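Local coordinates for protein putative D-alanine N-acetyltransferase of GNAT family (Desulfovibrio desulfuricans subsp. desulfuricans, PDB 2R7H) that probably transfers an acyl group, most likely acetyl, to an acceptor, as other members of the GNAT acetyltransferase family do, though its own substrate is not established, at residues A19-R24 against F72-D77; L33-V38 against E48-Q53; G152-A157 against I171-V176. All blocks are in the same frame, centred on the assembly; numbering follows the deposited sequence.

Contact 1. Residues A19-R24 against F72-D77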
# COMPACT_ATOMS: atom_id res chain seq x y z
N ALA B 19 -31.20 -16.71 -8.31
CA ALA B 19 -29.97 -17.54 -8.28
C ALA B 19 -28.75 -16.67 -8.63
O ALA B 19 -28.62 -16.17 -9.77
CB ALA B 19 -30.09 -18.70 -9.25
N VAL B 20 -27.86 -16.46 -7.65
CA VAL B 20 -26.64 -15.69 -7.85
C VAL B 20 -25.52 -16.64 -8.25
O VAL B 20 -25.37 -17.69 -7.61
CB VAL B 20 -26.20 -14.97 -6.57
CG1 VAL B 20 -24.87 -14.27 -6.80
CG2 VAL B 20 -27.25 -13.99 -6.14
N ALA B 21 -24.77 -16.31 -9.30
CA ALA B 21 -23.61 -17.12 -9.73
C ALA B 21 -22.33 -16.32 -9.45
O ALA B 21 -22.29 -15.12 -9.73
CB ALA B 21 -23.69 -17.46 -11.20
N PHE B 22 -21.30 -16.98 -8.92
CA PHE B 22 -20.00 -16.34 -8.63
C PHE B 22 -19.03 -16.70 -9.75
O PHE B 22 -18.91 -17.87 -10.10
CB PHE B 22 -19.47 -16.73 -7.26
CG PHE B 22 -20.35 -16.25 -6.16
CD1 PHE B 22 -20.38 -14.90 -5.84
CD2 PHE B 22 -21.16 -17.11 -5.46
CE1 PHE B 22 -21.19 -14.44 -4.84
CE2 PHE B 22 -21.98 -16.64 -4.45
CZ PHE B 22 -21.99 -15.30 -4.14
N ARG B 23 -18.39 -15.69 -10.34
CA ARG B 23 -17.45 -15.89 -11.46
C ARG B 23 -16.14 -15.19 -11.14
O ARG B 23 -16.15 -14.08 -10.63
CB ARG B 23 -18.08 -15.29 -12.72
CG ARG B 23 -17.16 -15.25 -13.96
CD ARG B 23 -17.91 -14.96 -15.25
NE ARG B 23 -18.80 -13.80 -15.18
CZ ARG B 23 -18.43 -12.52 -15.26
NH1 ARG B 23 -17.16 -12.19 -15.37
NH2 ARG B 23 -19.34 -11.56 -15.20
N ARG B 24 -15.03 -15.86 -11.41
CA ARG B 24 -13.69 -15.31 -11.21
C ARG B 24 -13.03 -14.83 -12.49
O ARG B 24 -12.10 -14.03 -12.41
CB ARG B 24 -12.73 -16.30 -10.56
CG ARG B 24 -12.78 -16.48 -9.07
CD ARG B 24 -14.00 -17.11 -8.63
NE ARG B 24 -13.94 -17.41 -7.21
CZ ARG B 24 -14.98 -17.88 -6.53
NH1 ARG B 24 -16.14 -18.20 -7.12
NH2 ARG B 24 -14.83 -18.10 -5.25
N PHE B 72 -17.08 -11.92 -9.06
CA PHE B 72 -18.25 -11.19 -9.54
C PHE B 72 -19.52 -11.99 -9.23
O PHE B 72 -19.57 -13.16 -9.55
CB PHE B 72 -18.17 -11.01 -11.07
CG PHE B 72 -16.91 -10.33 -11.55
CD1 PHE B 72 -16.73 -8.98 -11.38
CD2 PHE B 72 -15.91 -11.05 -12.20
CE1 PHE B 72 -15.59 -8.35 -11.82
CE2 PHE B 72 -14.78 -10.44 -12.66
CZ PHE B 72 -14.61 -9.07 -12.47
N ALA B 73 -20.50 -11.38 -8.56
CA ALA B 73 -21.79 -12.02 -8.26
C ALA B 73 -22.74 -11.59 -9.41
O ALA B 73 -22.96 -10.38 -9.61
CB ALA B 73 -22.33 -11.54 -6.91
N THR B 74 -23.23 -12.54 -10.21
CA THR B 74 -24.15 -12.22 -11.32
C THR B 74 -25.54 -12.90 -11.19
O THR B 74 -25.65 -13.96 -10.58
CB THR B 74 -23.57 -12.59 -12.71
OG1 THR B 74 -23.27 -13.99 -12.72
CG2 THR B 74 -22.32 -11.81 -13.02
N GLU B 75 -26.57 -12.25 -11.73
CA GLU B 75 -27.97 -12.76 -11.76
C GLU B 75 -28.38 -12.45 -13.20
O GLU B 75 -28.44 -11.27 -13.58
CB GLU B 75 -28.94 -12.04 -10.81
CG GLU B 75 -28.56 -12.01 -9.32
CD GLU B 75 -29.66 -11.36 -8.44
OE1 GLU B 75 -30.85 -11.56 -8.75
OE2 GLU B 75 -29.33 -10.70 -7.42
N ASP B 76 -28.61 -13.51 -13.99
CA ASP B 76 -28.96 -13.40 -15.41
C ASP B 76 -27.70 -12.79 -16.03
O ASP B 76 -26.59 -13.19 -15.66
CB ASP B 76 -30.25 -12.58 -15.64
N ASP B 77 -27.84 -11.83 -16.94
CA ASP B 77 -26.67 -11.18 -17.49
C ASP B 77 -26.30 -9.93 -16.71
O ASP B 77 -25.50 -9.15 -17.22
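Phe72, Arg23 and Thr74 bury the most surface where residues 19-24 pair with residues 72-77. The two strands run antiparallel. Arg23 and Phe72 form a hydrogen-bonded pair, and their backbones bond both ways: Arg23 N gives to Phe72 O at 2.9 Å, and Phe72 N gives to Arg23 O at 2.8 Å. The Arg23 chain leaves with CG anti to the backbone N (chi1 173°) and then bends at chi3 (50°). The bend lays the guanidinium alongside the Phe72 ring, the two side chains crossing at a slant. Its NH1 comes within 3.6 Å of Phe72 CD2, and the two planes are 25° apart. One face of the guanidinium has Phe72 CB over it, toward the rim. The same group reaches on to Thr74, whose CG2 lies 3.7 Å from Arg23 NH2. Arg23 NH1 also bonds to Gln25 O and makes a salt bridge to Asp30, which helps fix the turn of the group.

Thr74 pairs with Ala21. Thr74 N bonds almost straight to Ala21 O at 2.8 Å, and Ala21 N returns a bond to Thr74 O. Thr74 OG1 adds a weak bond to the same Ala21 O at 3.3 Å. On the other face of the sheet, Ala73 CB meets both Val20 CG1 and Phe22 CE1, each at 3.7 Å.

Within this chain, strand 21-23 is an outermost strand of the mixed sheet. Val20, Phe22 and Ala73 touch helix 111-125, while Phe72 packs on helix 30-41 on the opposite face. Strand 78-87 continues the sheet beyond strand 69-75.

Contact 2. Residues L33-V38 against E48-Q53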
# COMPACT_ATOMS: atom_id res chain seq x y z
N LEU B 33 -19.16 -2.69 -16.31
CA LEU B 33 -20.17 -3.23 -15.37
C LEU B 33 -19.74 -2.91 -13.95
O LEU B 33 -20.58 -2.58 -13.12
CB LEU B 33 -20.39 -4.74 -15.55
CG LEU B 33 -21.08 -5.23 -16.82
CD1 LEU B 33 -20.90 -6.71 -17.04
CD2 LEU B 33 -22.56 -4.84 -16.81
N VAL B 34 -18.44 -3.07 -13.68
CA VAL B 34 -17.87 -2.76 -12.37
C VAL B 34 -18.02 -1.26 -12.08
O VAL B 34 -18.44 -0.86 -10.98
CB VAL B 34 -16.39 -3.17 -12.28
CG1 VAL B 34 -15.65 -2.41 -11.18
CG2 VAL B 34 -16.31 -4.71 -12.13
N ARG B 35 -17.70 -0.45 -13.08
CA ARG B 35 -17.83 1.00 -12.92
C ARG B 35 -19.25 1.34 -12.53
O ARG B 35 -19.45 2.04 -11.55
CB ARG B 35 -17.44 1.77 -14.16
CG ARG B 35 -17.24 3.24 -13.82
CD ARG B 35 -17.10 4.14 -14.99
NE ARG B 35 -16.88 5.47 -14.43
CZ ARG B 35 -15.71 6.00 -14.07
NH1 ARG B 35 -14.59 5.36 -14.31
NH2 ARG B 35 -15.68 7.23 -13.52
N ARG B 36 -20.23 0.82 -13.26
CA ARG B 36 -21.65 1.08 -12.94
C ARG B 36 -22.05 0.58 -11.54
O ARG B 36 -22.81 1.25 -10.85
CB ARG B 36 -22.59 0.58 -14.07
N VAL B 37 -21.48 -0.56 -11.10
CA VAL B 37 -21.77 -1.09 -9.76
C VAL B 37 -21.25 -0.08 -8.77
O VAL B 37 -21.98 0.34 -7.87
CB VAL B 37 -21.11 -2.49 -9.45
CG1 VAL B 37 -21.22 -2.82 -7.95
CG2 VAL B 37 -21.74 -3.62 -10.28
N VAL B 38 -19.98 0.29 -8.94
CA VAL B 38 -19.30 1.25 -8.07
C VAL B 38 -20.01 2.61 -8.00
O VAL B 38 -20.12 3.20 -6.91
CB VAL B 38 -17.81 1.36 -8.51
CG1 VAL B 38 -17.26 2.66 -8.11
CG2 VAL B 38 -17.01 0.12 -8.02
N GLU B 48 -12.27 7.59 -7.70
CA GLU B 48 -12.31 6.26 -7.11
C GLU B 48 -12.98 5.27 -8.07
O GLU B 48 -12.54 4.12 -8.14
CB GLU B 48 -13.03 6.32 -5.77
CG GLU B 48 -12.23 7.15 -4.77
CD GLU B 48 -12.97 7.48 -3.50
OE1 GLU B 48 -14.19 7.23 -3.40
OE2 GLU B 48 -12.32 8.04 -2.59
N ALA B 49 -14.04 5.66 -8.78
CA ALA B 49 -14.68 4.79 -9.76
C ALA B 49 -13.67 4.50 -10.91
O ALA B 49 -13.68 3.41 -11.50
CB ALA B 49 -16.05 5.41 -10.30
N ASP B 50 -12.81 5.47 -11.22
CA ASP B 50 -11.77 5.28 -12.25
C ASP B 50 -10.80 4.21 -11.83
O ASP B 50 -10.37 3.40 -12.65
CB ASP B 50 -10.93 6.54 -12.49
CG ASP B 50 -11.69 7.70 -13.10
OD1 ASP B 50 -12.61 7.47 -13.89
OD2 ASP B 50 -11.28 8.86 -12.84
N VAL B 51 -10.42 4.25 -10.55
CA VAL B 51 -9.52 3.24 -10.00
C VAL B 51 -10.21 1.87 -10.13
O VAL B 51 -9.66 0.95 -10.73
CB VAL B 51 -9.09 3.55 -8.52
CG1 VAL B 51 -8.25 2.40 -7.94
CG2 VAL B 51 -8.34 4.88 -8.43
N ALA B 52 -11.45 1.78 -9.63
CA ALA B 52 -12.25 0.54 -9.68
C ALA B 52 -12.24 -0.09 -11.08
O ALA B 52 -11.96 -1.28 -11.21
CB ALA B 52 -13.67 0.79 -9.19
N GLN B 53 -12.45 0.73 -12.10
CA GLN B 53 -12.45 0.26 -13.48
C GLN B 53 -11.05 -0.07 -14.01
O GLN B 53 -10.90 -1.05 -14.75
CB GLN B 53 -13.09 1.31 -14.39
CG GLN B 53 -13.19 0.88 -15.87
CD GLN B 53 -13.85 1.91 -16.75
OE1 GLN B 53 -14.26 2.96 -16.29
NE2 GLN B 53 -13.94 1.61 -18.04
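Arg35 reaches from helix 30-41 to helix 46-61 and meets Gln53, Asp50 and Ala49. CG stands anti to the backbone N (chi1 -165°), and the chain stays extended to NE, which takes the tip across to the second helix. CB and CG run past Gln53 OE1. CD lies closer to that oxygen, at 3.3 Å. NE turns to a salt bridge with Glu39 of its own helix. CZ faces Asp50 OD1 and Ala49 CB. At the tip, NH1 bonds to Gln53 OE1 at 3.1 Å. NH1 and NH2 also grip Asp50 end-on in a salt bridge, both on OD1, at 2.9 Å and 3.1 Å.

The two helices pack as an antiparallel pair. The axes of 33-38 and 48-53 come within 8.7 Å, with their directions 147° apart. In the GNAT fold such helices follow the first strand and cover one face of the sheet.

Asp50 OD1 accepts from both terminal nitrogens, which reach it from the same face of its carboxylate. That plane is 43° from the guanidinium. Ala49 CB sits over one guanidinium face, 3.7 Å from NH2. Beside these polar groups the helices touch through small apolar groups. Val38 CG1 meets Ala49 CB, and Val38 CG2 meets Ala52 CB at 3.6 Å. Val38 and Ala52 both also touch Tyr82 of the sheet and Phe44.

Contact 3. Residues G152-A157 against I171-V176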
# COMPACT_ATOMS: atom_id res chain seq x y z
N GLY B 152 -16.24 -11.16 11.44
CA GLY B 152 -15.13 -11.71 12.21
C GLY B 152 -13.79 -10.98 12.08
O GLY B 152 -12.78 -11.52 12.52
N PHE B 153 -13.79 -9.81 11.44
CA PHE B 153 -12.56 -9.01 11.31
C PHE B 153 -12.42 -8.28 12.62
O PHE B 153 -13.41 -7.98 13.28
CB PHE B 153 -12.59 -7.91 10.22
CG PHE B 153 -12.44 -8.38 8.77
CD1 PHE B 153 -13.51 -8.91 8.05
CD2 PHE B 153 -11.23 -8.15 8.08
CE1 PHE B 153 -13.35 -9.27 6.69
CE2 PHE B 153 -11.06 -8.52 6.73
CZ PHE B 153 -12.10 -9.08 6.04
N SER B 154 -11.19 -8.03 13.02
CA SER B 154 -10.93 -7.30 14.23
C SER B 154 -10.16 -6.04 13.80
O SER B 154 -9.38 -6.07 12.85
CB SER B 154 -10.13 -8.14 15.23
OG SER B 154 -8.85 -8.45 14.70
N ALA B 155 -10.49 -4.91 14.42
CA ALA B 155 -9.85 -3.64 14.20
C ALA B 155 -8.48 -3.81 14.82
O ALA B 155 -8.38 -3.91 16.02
CB ALA B 155 -10.64 -2.54 14.95
N GLU B 156 -7.42 -3.88 14.03
CA GLU B 156 -6.05 -4.04 14.59
C GLU B 156 -5.21 -2.76 14.67
O GLU B 156 -4.29 -2.71 15.48
CB GLU B 156 -5.30 -5.14 13.86
CG GLU B 156 -3.93 -5.48 14.47
CD GLU B 156 -3.26 -6.64 13.82
OE1 GLU B 156 -3.50 -6.86 12.62
OE2 GLU B 156 -2.42 -7.28 14.50
N ALA B 157 -5.51 -1.75 13.85
CA ALA B 157 -4.75 -0.50 13.85
C ALA B 157 -5.64 0.66 13.45
O ALA B 157 -6.58 0.49 12.66
CB ALA B 157 -3.58 -0.61 12.87
N ILE B 171 -7.63 -0.34 10.20
CA ILE B 171 -7.15 -1.55 9.52
C ILE B 171 -7.74 -2.73 10.26
O ILE B 171 -7.54 -2.89 11.48
CB ILE B 171 -5.61 -1.66 9.44
CG1 ILE B 171 -5.00 -0.40 8.78
CG2 ILE B 171 -5.23 -2.90 8.62
CD1 ILE B 171 -3.45 -0.34 8.77
N TYR B 172 -8.53 -3.52 9.51
CA TYR B 172 -9.22 -4.68 9.98
C TYR B 172 -8.48 -5.92 9.55
O TYR B 172 -8.04 -6.04 8.42
CB TYR B 172 -10.68 -4.69 9.44
CG TYR B 172 -11.59 -3.76 10.20
CD1 TYR B 172 -12.15 -4.16 11.41
CD2 TYR B 172 -11.91 -2.52 9.70
CE1 TYR B 172 -12.98 -3.32 12.12
CE2 TYR B 172 -12.75 -1.68 10.41
CZ TYR B 172 -13.26 -2.08 11.61
OH TYR B 172 -14.07 -1.21 12.28
N ARG B 173 -8.37 -6.86 10.46
CA ARG B 173 -7.64 -8.10 10.24
C ARG B 173 -8.56 -9.34 10.27
O ARG B 173 -9.37 -9.45 11.17
CB ARG B 173 -6.69 -8.24 11.43
CG ARG B 173 -5.77 -9.47 11.46
CD ARG B 173 -5.34 -9.69 12.85
NE ARG B 173 -4.41 -10.80 12.95
CZ ARG B 173 -3.12 -10.72 12.67
NH1 ARG B 173 -2.57 -9.59 12.21
NH2 ARG B 173 -2.39 -11.81 12.81
N LEU B 174 -8.41 -10.26 9.31
CA LEU B 174 -9.14 -11.54 9.36
C LEU B 174 -8.11 -12.64 9.24
O LEU B 174 -7.37 -12.69 8.27
CB LEU B 174 -10.15 -11.71 8.23
CG LEU B 174 -11.05 -12.97 8.24
CD1 LEU B 174 -12.06 -12.91 9.35
CD2 LEU B 174 -11.79 -13.07 6.94
N GLU B 175 -8.01 -13.50 10.24
CA GLU B 175 -7.11 -14.65 10.20
C GLU B 175 -7.90 -15.69 9.43
O GLU B 175 -9.05 -16.03 9.79
CB GLU B 175 -6.73 -15.13 11.58
CG GLU B 175 -5.96 -14.05 12.34
CD GLU B 175 -5.48 -14.43 13.70
OE1 GLU B 175 -5.55 -15.62 14.05
OE2 GLU B 175 -5.01 -13.52 14.42
N VAL B 176 -7.30 -16.16 8.34
CA VAL B 176 -7.87 -17.12 7.38
C VAL B 176 -7.41 -18.60 7.55
O VAL B 176 -8.07 -19.53 7.06
CB VAL B 176 -7.62 -16.55 5.93
CG1 VAL B 176 -7.28 -17.59 4.95
CG2 VAL B 176 -8.80 -15.64 5.48
O HOH W 1 -9.82 -12.91 12.68
O HOH W 2 -8.57 -11.00 13.89
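Ser154 and Arg173 join strands 154-159 and 167-175 by two backbone hydrogen bonds, Ser154 N to Arg173 O at 3.0 Å and Arg173 N to Ser154 O at 2.7 Å. Further along, Glu156 N bonds to Ile171 O at 2.7 Å, Ala157 N makes a weak bond to that same oxygen, and Ile171 N gives to Ala157 O. One water links Ser154 OG and Arg173 O. Another joins Gly152 O to Glu175 N.

Glu156 and Ala157 therefore both face Ile171, a classic beta bulge in the C-terminal hairpin of the GNAT sheet. Gly152 closes the preceding helix in a Schellman motif.

Arg173, Glu156 and Glu175 form a salt-bridge network. Arg173 CG lies anti to the backbone N (chi1 -179°), and the chain runs extended to NE, past Glu156 OE1. NH1 meets that oxygen on its syn side at 2.9 Å, with guanidinium and carboxylate nearly perpendicular (87°). NE makes a salt bridge to Glu175, using the anti lone pair of OE2. Lys160 of the second subunit bonds by its backbone to both Glu156 OE2 and Arg173 NH1.

Among apolar contacts, Leu174 CB makes a CH-pi contact over the Phe153 ring face, 3.8 Å from its centroid. Phe153 CD2 also meets Tyr172 CB, while Tyr172 CE1 touches Ala155 CB at 3.8 Å. The Tyr172 hydroxyl bonds to Glu149.

Contacts 1 and 3 lie at the two ends of one mixed sheet, with centres about 27 Å apart and on opposite sides of the chain's centre. Within this chain, each pairs an outermost strand with its neighbour. Contact 2 is nested in the chain between the two strands of contact 1. Its helices 30-41 and 46-61 lie on one face of the sheet. Contacts 1 and 2 have centres about 17 Å apart but touch where Phe72 CE1 meets Val34 CG2 at 3.7 Å. Contact 3 comes later in the chain, about 25 Å from contact 2 between centres. Contacts 1 and 2 therefore belong to one packed region, while contact 3 lies at the opposite edge and borders the second subunit.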